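Local coordinates for protein M32 carboxypeptidase (Pyrococcus furiosus, PDB 1KA2) that removes amino acids one after another from the C-terminus of peptides, as a cobalt-dependent metallocarboxypeptidase of broad specificity that forms a homodimer, at residues 218-223 / 265-270; 247-252 / 272-277. One frame throughout, in Å; residues are numbered along the deposited sequence.

Both contacts are built on helix 261-278, which carries the HEXXH motif. Contact 1 uses its earlier part, residues 265-270, and contact 2 the following part, residues 272-277. Their partners are helix 209-223 and strand 248-253, the middle strand of a small three-stranded mixed sheet. Along the chain the segments alternate: 218-223, 247-252, 265-270, 272-277. The centres of the two contacts lie about 11 Å apart, and they touch where Ile251 packs against Leu220, Thr267 and Glu270. Each contact supplies one histidine to the same magnesium ion, His269 in contact 1 and His273 in contact 2. The metal-binding helix is thus packed against both a helix and a sheet.

Contact 1: residues 218-223 / 265-270; sequences WILQKF and LSTVHE. With MG (magnesium ion), chain B.
This is a buried, apolar helix-to-helix contact between the later part of helix 209-223 and the metal-binding helix 261-278, on the side of the latter that faces away from the metal. Leu220 meets Thr267, and Phe223 meets Val268. No hydrogen bond crosses between the two segments. The backbones stay well apart, with 7.8 Å between Leu220 CA and Val268 CA, so the gap is bridged by side-chain ends.

Leu220 reaches over with its branched tip. Its CD1 lies 3.8 Å from Thr267 CG2, and its CG and CD2 are close to the same methyl. Thr267 offers this methyl because CG2 is anti to the backbone N. Its hydroxyl, OG1, bonds to the carbonyl O of Thr263, one turn back in the same helix. Phe223 presents a ring edge: CE2 is 3.8 Å from Val268 CG1, which lies near the ring plane. Val268 CG2 is a looser neighbour, 4.2 Å from the same CE2. One face of the ring is covered by Ile219 CG2, 3.7 Å above the plane and offset toward the rim.

The next two residues of the helix belong to the active site. His269 NE2 binds the magnesium ion at 2.3 Å, while its ND1 is hydrogen-bonded to Glu306. Glu270 is predicted to be the proton donor/acceptor. Glu270 OE2 accepts a hydrogen bond of 2.6 Å from the O of water 1, which is bound to the metal. Its other oxygen, OE1, is hydrogen-bonded to Thr241 OG1.

Around the contact, Trp305 of helix 295-309 packs against Val268 and meets the Phe223 ring edge-to-face. Helix 313-326 covers Ile219, and Ile251 of strand 248-253 lies against Thr267.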
loop_
_atom_site.group_PDB
_atom_site.type_symbol
_atom_site.label_atom_id
_atom_site.label_comp_id
_atom_site.label_asym_id
_atom_site.label_seq_id
_atom_site.Cartn_x
_atom_site.Cartn_y
_atom_site.Cartn_z
ATOM N N TRP A 218 -24.573 2.119 -1.197
ATOM C CA TRP A 218 -25.775 2.286 -0.391
ATOM C C TRP A 218 -25.965 1.114 0.564
ATOM O O TRP A 218 -26.340 1.301 1.724
ATOM C CB TRP A 218 -27.002 2.388 -1.296
ATOM C CG TRP A 218 -28.283 2.719 -0.575
ATOM C CD1 TRP A 218 -28.770 3.969 -0.301
ATOM C CD2 TRP A 218 -29.266 1.792 -0.093
ATOM N NE1 TRP A 218 -29.995 3.877 0.311
ATOM C CE2 TRP A 218 -30.328 2.556 0.450
ATOM C CE3 TRP A 218 -29.356 0.394 -0.070
ATOM C CZ2 TRP A 218 -31.470 1.967 1.009
ATOM C CZ3 TRP A 218 -30.491 -0.195 0.487
ATOM C CH2 TRP A 218 -31.534 0.594 1.018
ATOM N N ILE A 219 -25.723 -0.095 0.075
ATOM C CA ILE A 219 -25.883 -1.269 0.918
ATOM C C ILE A 219 -24.846 -1.265 2.042
ATOM O O ILE A 219 -25.172 -1.538 3.202
ATOM C CB ILE A 219 -25.758 -2.570 0.098
ATOM C CG1 ILE A 219 -26.936 -2.670 -0.874
ATOM C CG2 ILE A 219 -25.708 -3.782 1.031
ATOM C CD1 ILE A 219 -26.939 -3.927 -1.728
ATOM N N LEU A 220 -23.598 -0.944 1.717
ATOM C CA LEU A 220 -22.582 -0.933 2.758
ATOM C C LEU A 220 -22.876 0.110 3.846
ATOM O O LEU A 220 -22.603 -0.133 5.019
ATOM C CB LEU A 220 -21.194 -0.728 2.150
ATOM C CG LEU A 220 -20.672 -1.961 1.391
ATOM C CD1 LEU A 220 -19.309 -1.654 0.795
ATOM C CD2 LEU A 220 -20.578 -3.163 2.336
ATOM N N GLN A 221 -23.443 1.256 3.473
ATOM C CA GLN A 221 -23.776 2.271 4.475
ATOM C C GLN A 221 -24.966 1.773 5.301
ATOM O O GLN A 221 -25.086 2.085 6.489
ATOM C CB GLN A 221 -24.123 3.599 3.806
ATOM C CG GLN A 221 -23.123 4.009 2.737
ATOM C CD GLN A 221 -23.411 5.386 2.138
ATOM O OE1 GLN A 221 -22.723 6.351 2.452
ATOM N NE2 GLN A 221 -24.423 5.482 1.288
ATOM N N LYS A 222 -25.839 0.985 4.679
ATOM C CA LYS A 222 -26.978 0.442 5.399
ATOM C C LYS A 222 -26.497 -0.564 6.429
ATOM O O LYS A 222 -27.119 -0.729 7.477
ATOM C CB LYS A 222 -27.969 -0.207 4.435
ATOM C CG LYS A 222 -28.842 0.804 3.727
ATOM C CD LYS A 222 -29.593 1.658 4.741
ATOM C CE LYS A 222 -30.282 2.829 4.065
ATOM N NZ LYS A 222 -30.968 3.708 5.055
ATOM N N PHE A 223 -25.387 -1.229 6.121
ATOM C CA PHE A 223 -24.790 -2.211 7.031
ATOM C C PHE A 223 -23.958 -1.510 8.106
ATOM O O PHE A 223 -23.555 -2.131 9.094
ATOM C CB PHE A 223 -23.858 -3.174 6.277
ATOM C CG PHE A 223 -24.570 -4.213 5.442
ATOM C CD1 PHE A 223 -25.942 -4.422 5.558
ATOM C CD2 PHE A 223 -23.842 -5.022 4.564
ATOM C CE1 PHE A 223 -26.574 -5.416 4.817
ATOM C CE2 PHE A 223 -24.465 -6.023 3.819
ATOM C CZ PHE A 223 -25.832 -6.221 3.945
ATOM N N LEU A 265 -23.925 -9.569 -4.053
ATOM C CA LEU A 265 -23.701 -10.622 -3.063
ATOM C C LEU A 265 -22.232 -10.784 -2.727
ATOM O O LEU A 265 -21.875 -11.146 -1.607
ATOM C CB LEU A 265 -24.289 -11.944 -3.553
ATOM C CG LEU A 265 -25.823 -11.941 -3.539
ATOM C CD1 LEU A 265 -26.352 -13.161 -4.264
ATOM C CD2 LEU A 265 -26.320 -11.890 -2.109
ATOM N N SER A 266 -21.381 -10.517 -3.709
ATOM C CA SER A 266 -19.944 -10.606 -3.518
ATOM C C SER A 266 -19.491 -9.546 -2.514
ATOM O O SER A 266 -18.653 -9.817 -1.648
ATOM C CB SER A 266 -19.235 -10.396 -4.851
ATOM O OG SER A 266 -17.868 -10.178 -4.636
ATOM N N THR A 267 -20.039 -8.336 -2.633
ATOM C CA THR A 267 -19.678 -7.254 -1.718
ATOM C C THR A 267 -20.155 -7.613 -0.300
ATOM O O THR A 267 -19.425 -7.439 0.690
ATOM C CB THR A 267 -20.316 -5.909 -2.159
ATOM O OG1 THR A 267 -19.914 -5.600 -3.504
ATOM C CG2 THR A 267 -19.856 -4.778 -1.251
ATOM N N VAL A 268 -21.380 -8.131 -0.225
ATOM C CA VAL A 268 -21.985 -8.539 1.038
ATOM C C VAL A 268 -21.144 -9.663 1.637
ATOM O O VAL A 268 -20.815 -9.647 2.829
ATOM C CB VAL A 268 -23.431 -9.027 0.815
ATOM C CG1 VAL A 268 -24.089 -9.380 2.148
ATOM C CG2 VAL A 268 -24.224 -7.955 0.104
ATOM N N HIS A 269 -20.788 -10.630 0.796
ATOM C CA HIS A 269 -19.953 -11.764 1.221
ATOM C C HIS A 269 -18.702 -11.204 1.892
ATOM O O HIS A 269 -18.424 -11.499 3.052
ATOM C CB HIS A 269 -19.543 -12.611 0.006
ATOM C CG HIS A 269 -18.683 -13.793 0.346
ATOM N ND1 HIS A 269 -19.207 -15.007 0.739
ATOM C CD2 HIS A 269 -17.336 -13.954 0.326
ATOM C CE1 HIS A 269 -18.222 -15.865 0.941
ATOM N NE2 HIS A 269 -17.076 -15.252 0.697
ATOM N N GLU A 270 -17.949 -10.378 1.167
ATOM C CA GLU A 270 -16.740 -9.802 1.738
ATOM C C GLU A 270 -17.039 -8.960 2.977
ATOM O O GLU A 270 -16.249 -8.935 3.909
ATOM C CB GLU A 270 -15.985 -8.968 0.694
ATOM C CG GLU A 270 -15.461 -9.768 -0.522
ATOM C CD GLU A 270 -14.792 -11.100 -0.154
ATOM O OE1 GLU A 270 -13.946 -11.136 0.767
ATOM O OE2 GLU A 270 -15.112 -12.110 -0.809
HETATM MG MG MG B . -14.912 -15.644 1.451
HETATM O O HOH W 1 -13.942 -14.233 0.078
HETATM O O HOH W 2 -12.919 -16.483 1.534
HETATM O O HOH W 3 -15.070 -17.149 -0.187
#

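Contact 2: residues 247-252 / 272-277; sequences RDVRIT and GHALYE. With MG (magnesium ion), chain B.
Strand residues 248-252 run antiparallel to helix residues 272-277: their axes make 177° and approach to 8.4 Å. This contact packs the DXRXT strand, the middle of a three-stranded mixed sheet, on the turns of the helix that directly follow the HEXXH motif. Val249 and Ile251 both point toward the helix and share Ala274. Ile251 CG2 lies 3.6 Å from Ala274 CB, and Val249 CG1 comes to 3.8 Å from the same methyl. The small alanine thus receives two branched side chains. The other methyl of Val249, CG2, packs on Glu277 CB. Beyond CB, Glu277 bends at chi2 (-64°) and turns away, and its OE2 is hydrogen-bonded to Gly292 N and His298 NE2.

His273, beside Ala274, binds the magnesium ion through NE2 at 2.1 Å. His269 and Glu299 complete the protein ligands. His298 is also hydrogen-bonded to His273 ND1, which probably helps fix the turn of the metal-binding ring.

Arg250 points away from the helix. Its NH1 forms a salt bridge with Asp33 of the second subunit, so the outer side of the strand takes part in the dimer contact. Within the strand it grips Asp248 side-on with two nitrogens. Arg250 NE bonds to Asp248 OD1 at 2.9 Å and 165°, close to the guanidinium plane, and Arg250 NH2 meets the syn lone pair of Asp248 OD2 at 3.0 Å.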
loop_
_atom_site.group_PDB
_atom_site.type_symbol
_atom_site.label_atom_id
_atom_site.label_comp_id
_atom_site.label_asym_id
_atom_site.label_seq_id
_atom_site.Cartn_x
_atom_site.Cartn_y
_atom_site.Cartn_z
ATOM N N ARG A 247 -8.506 -1.354 13.021
ATOM C CA ARG A 247 -9.097 -0.090 12.611
ATOM C C ARG A 247 -8.818 0.206 11.148
ATOM O O ARG A 247 -8.882 1.365 10.729
ATOM C CB ARG A 247 -8.545 1.052 13.472
ATOM C CG ARG A 247 -8.824 0.902 14.971
ATOM C CD ARG A 247 -8.169 2.034 15.780
ATOM N NE ARG A 247 -8.330 1.871 17.227
ATOM C CZ ARG A 247 -7.798 2.690 18.132
ATOM N NH1 ARG A 247 -7.073 3.724 17.741
ATOM N NH2 ARG A 247 -7.990 2.480 19.425
ATOM N N ASP A 248 -8.494 -0.826 10.372
ATOM C CA ASP A 248 -8.219 -0.639 8.950
ATOM C C ASP A 248 -8.469 -1.954 8.225
ATOM O O ASP A 248 -7.560 -2.762 8.087
ATOM C CB ASP A 248 -6.761 -0.197 8.739
ATOM C CG ASP A 248 -6.493 0.289 7.326
ATOM O OD1 ASP A 248 -7.383 0.150 6.465
ATOM O OD2 ASP A 248 -5.385 0.815 7.065
ATOM N N VAL A 249 -9.700 -2.165 7.766
ATOM C CA VAL A 249 -10.057 -3.400 7.071
ATOM C C VAL A 249 -10.633 -3.034 5.715
ATOM O O VAL A 249 -11.510 -2.174 5.614
ATOM C CB VAL A 249 -11.083 -4.220 7.888
ATOM C CG1 VAL A 249 -11.395 -5.543 7.182
ATOM C CG2 VAL A 249 -10.533 -4.476 9.280
ATOM N N ARG A 250 -10.149 -3.697 4.671
ATOM C CA ARG A 250 -10.571 -3.378 3.323
ATOM C C ARG A 250 -11.107 -4.545 2.503
ATOM O O ARG A 250 -10.622 -5.672 2.608
ATOM C CB ARG A 250 -9.393 -2.736 2.598
ATOM C CG ARG A 250 -8.745 -1.634 3.426
ATOM C CD ARG A 250 -7.658 -0.871 2.680
ATOM N NE ARG A 250 -6.943 0.022 3.583
ATOM C CZ ARG A 250 -5.901 0.772 3.233
ATOM N NH1 ARG A 250 -5.432 0.744 1.983
ATOM N NH2 ARG A 250 -5.328 1.557 4.138
ATOM N N ILE A 251 -12.123 -4.260 1.694
ATOM C CA ILE A 251 -12.725 -5.266 0.830
ATOM C C ILE A 251 -12.790 -4.725 -0.591
ATOM O O ILE A 251 -12.745 -3.514 -0.817
ATOM C CB ILE A 251 -14.189 -5.638 1.261
ATOM C CG1 ILE A 251 -15.144 -4.486 0.949
ATOM C CG2 ILE A 251 -14.247 -5.969 2.752
ATOM C CD1 ILE A 251 -16.599 -4.808 1.223
ATOM N N THR A 252 -12.887 -5.630 -1.555
ATOM C CA THR A 252 -13.002 -5.229 -2.943
ATOM C C THR A 252 -14.103 -6.064 -3.575
ATOM O O THR A 252 -14.540 -7.069 -3.016
ATOM C CB THR A 252 -11.702 -5.484 -3.736
ATOM O OG1 THR A 252 -11.486 -6.893 -3.861
ATOM C CG2 THR A 252 -10.516 -4.870 -3.029
ATOM N N GLY A 272 -19.057 -9.593 5.223
ATOM C CA GLY A 272 -19.138 -10.543 6.320
ATOM C C GLY A 272 -17.778 -10.880 6.894
ATOM O O GLY A 272 -17.624 -11.056 8.106
ATOM N N HIS A 273 -16.787 -10.989 6.014
ATOM C CA HIS A 273 -15.426 -11.273 6.434
ATOM C C HIS A 273 -14.893 -10.082 7.217
ATOM O O HIS A 273 -14.296 -10.235 8.285
ATOM C CB HIS A 273 -14.509 -11.477 5.221
ATOM C CG HIS A 273 -14.652 -12.806 4.552
ATOM N ND1 HIS A 273 -14.391 -13.997 5.196
ATOM C CD2 HIS A 273 -14.973 -13.130 3.278
ATOM C CE1 HIS A 273 -14.545 -14.996 4.348
ATOM N NE2 HIS A 273 -14.897 -14.495 3.179
ATOM N N ALA A 274 -15.119 -8.896 6.661
ATOM C CA ALA A 274 -14.636 -7.643 7.241
ATOM C C ALA A 274 -15.185 -7.315 8.627
ATOM O O ALA A 274 -14.414 -7.006 9.543
ATOM C CB ALA A 274 -14.923 -6.492 6.275
ATOM N N LEU A 275 -16.509 -7.381 8.785
ATOM C CA LEU A 275 -17.150 -7.077 10.070
ATOM C C LEU A 275 -16.449 -7.874 11.153
ATOM O O LEU A 275 -16.151 -7.370 12.238
ATOM C CB LEU A 275 -18.641 -7.445 10.040
ATOM C CG LEU A 275 -19.414 -7.199 11.348
ATOM C CD1 LEU A 275 -19.542 -5.701 11.583
ATOM C CD2 LEU A 275 -20.791 -7.823 11.275
ATOM N N TYR A 276 -16.176 -9.129 10.831
ATOM C CA TYR A 276 -15.491 -10.043 11.730
ATOM C C TYR A 276 -14.156 -9.452 12.210
ATOM O O TYR A 276 -13.871 -9.385 13.411
ATOM C CB TYR A 276 -15.264 -11.357 10.985
ATOM C CG TYR A 276 -14.695 -12.500 11.787
ATOM C CD1 TYR A 276 -14.303 -12.347 13.121
ATOM C CD2 TYR A 276 -14.582 -13.760 11.209
ATOM C CE1 TYR A 276 -13.815 -13.444 13.856
ATOM C CE2 TYR A 276 -14.104 -14.845 11.919
ATOM C CZ TYR A 276 -13.721 -14.695 13.236
ATOM O OH TYR A 276 -13.239 -15.813 13.901
ATOM N N GLU A 277 -13.333 -9.023 11.269
ATOM C CA GLU A 277 -12.040 -8.454 11.621
ATOM C C GLU A 277 -12.222 -7.086 12.270
ATOM O O GLU A 277 -11.464 -6.685 13.152
ATOM C CB GLU A 277 -11.175 -8.343 10.371
ATOM C CG GLU A 277 -10.747 -9.682 9.813
ATOM C CD GLU A 277 -9.847 -10.452 10.770
ATOM O OE1 GLU A 277 -9.108 -9.801 11.548
ATOM O OE2 GLU A 277 -9.866 -11.703 10.735
HETATM MG MG MG B . -14.912 -15.644 1.451
HETATM O O HOH W 1 -13.942 -14.233 0.078
HETATM O O HOH W 2 -12.919 -16.483 1.534
HETATM O O HOH W 3 -15.070 -17.149 -0.187
#